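Local coordinates for uncharacterized lipoprotein GfcB (Escherichia coli K12, PDB 2IN5) that is of unknown function but, as a membrane-attached lipoprotein related to YjbF, may take part in group 4 capsule polysaccharide production, at residues A[27-30]-A[35-38]. Residues are numbered along the deposited sequence; the frame is centred on the assembly and turned at random.
Sequences QQIQ and STMY
Ile29 points from the short helix 26-31 toward the hydroxyls of Thr36 and Tyr38, dividing its two branches between them. The longer branch brings CD1 to 4.1 Å from the phenolic OH of Tyr38, while CG2 lies 4.4 Å from OG1 of Thr36. No hydrogen bond crosses here; both meetings set a methyl group loosely against a hydroxyl oxygen, and only 85 Å² is buried between 27-30 and 35-38. The fork follows from the first torsion of Ile29: CG1 stands opposite the carbonyl carbon (chi1 -63°), leaving CG2 opposite the backbone N. Tyr38 approaches from the other direction, its long side chain carrying the hydroxyl across to the helix although its CB does not point there. The pairing illustrates how a short amphipathic helix can be laid on a mostly beta protein: one apolar residue faces the strand, whereas Gln27, Gln28 and Gln30 are exposed. That strand, 36-41, runs antiparallel between 47-55 and 189-194, and the chain enters it a few residues after the helix. Phe48 and Leu195 touch both Ile29 and Thr36, widening the apolar seat beneath the helix, while Val24 touches both Ile29 and Tyr38, whose ring also makes a cation-pi interaction with Arg46.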
loop_
_atom_site.group_PDB
_atom_site.type_symbol
_atom_site.label_atom_id
_atom_site.label_comp_id
_atom_site.label_asym_id
_atom_site.label_seq_id
_atom_site.Cartn_x
_atom_site.Cartn_y
_atom_site.Cartn_z
ATOM N N GLN A 27 12.561 11.606 23.238
ATOM C CA GLN A 27 11.267 11.542 23.907
ATOM C C GLN A 27 10.142 11.607 22.874
ATOM O O GLN A 27 9.065 11.037 23.067
ATOM C CB GLN A 27 11.144 12.703 24.901
ATOM C CG GLN A 27 9.854 12.723 25.702
ATOM C CD GLN A 27 9.559 11.392 26.360
ATOM O OE1 GLN A 27 10.417 10.810 27.028
ATOM N NE2 GLN A 27 8.335 10.904 26.178
ATOM N N GLN A 28 10.401 12.304 21.772
ATOM C CA GLN A 28 9.411 12.434 20.712
ATOM C C GLN A 28 9.239 11.122 19.948
ATOM O O GLN A 28 8.145 10.808 19.475
ATOM C CB GLN A 28 9.805 13.571 19.760
ATOM C CG GLN A 28 9.130 14.902 20.085
ATOM C CD GLN A 28 9.459 15.429 21.478
ATOM O OE1 GLN A 28 10.562 15.922 21.725
ATOM N NE2 GLN A 28 8.500 15.321 22.395
ATOM N N ILE A 29 10.323 10.356 19.838
ATOM C CA ILE A 29 10.294 9.071 19.149
ATOM C C ILE A 29 9.321 8.134 19.871
ATOM O O ILE A 29 8.414 7.574 19.259
ATOM C CB ILE A 29 11.707 8.408 19.119
ATOM C CG1 ILE A 29 12.690 9.276 18.325
ATOM C CG2 ILE A 29 11.623 7.009 18.511
ATOM C CD1 ILE A 29 12.307 9.489 16.868
ATOM N N GLN A 30 9.506 7.969 21.176
ATOM C CA GLN A 30 8.636 7.095 21.948
ATOM C C GLN A 30 7.216 7.640 22.004
ATOM O O GLN A 30 6.283 6.930 22.387
ATOM C CB GLN A 30 9.181 6.923 23.365
ATOM C CG GLN A 30 10.592 6.362 23.420
ATOM C CD GLN A 30 11.113 6.272 24.837
ATOM O OE1 GLN A 30 11.140 7.270 25.563
ATOM N NE2 GLN A 30 11.533 5.075 25.244
ATOM N N SER A 35 5.020 3.021 14.074
ATOM C CA SER A 35 6.366 2.501 13.906
ATOM C C SER A 35 7.242 3.381 13.024
ATOM O O SER A 35 6.776 3.982 12.059
ATOM C CB SER A 35 6.295 1.078 13.340
ATOM O OG SER A 35 5.583 0.228 14.226
ATOM N N THR A 36 8.518 3.461 13.371
ATOM C CA THR A 36 9.448 4.276 12.614
ATOM C C THR A 36 10.766 3.542 12.533
ATOM O O THR A 36 10.954 2.531 13.198
ATOM C CB THR A 36 9.632 5.671 13.262
ATOM O OG1 THR A 36 10.084 5.527 14.615
ATOM C CG2 THR A 36 8.309 6.428 13.265
HETATM N N MSE A 37 11.681 4.057 11.727
HETATM C CA MSE A 37 12.959 3.403 11.521
HETATM C C MSE A 37 14.091 4.369 11.096
HETATM O O MSE A 37 13.843 5.433 10.518
HETATM C CB MSE A 37 12.742 2.341 10.439
HETATM C CG MSE A 37 13.987 1.663 9.918
HETATM SE SE MSE A 37 13.933 1.521 7.978
HETATM C CE MSE A 37 12.421 0.328 7.810
ATOM N N TYR A 38 15.331 3.993 11.396
ATOM C CA TYR A 38 16.493 4.776 10.990
ATOM C C TYR A 38 17.107 3.996 9.844
ATOM O O TYR A 38 17.484 2.839 10.010
ATOM C CB TYR A 38 17.515 4.910 12.126
ATOM C CG TYR A 38 17.215 6.048 13.077
ATOM C CD1 TYR A 38 17.415 5.909 14.452
ATOM C CD2 TYR A 38 16.681 7.247 12.609
ATOM C CE1 TYR A 38 17.079 6.935 15.341
ATOM C CE2 TYR A 38 16.347 8.276 13.487
ATOM C CZ TYR A 38 16.544 8.112 14.848
ATOM O OH TYR A 38 16.186 9.116 15.708
#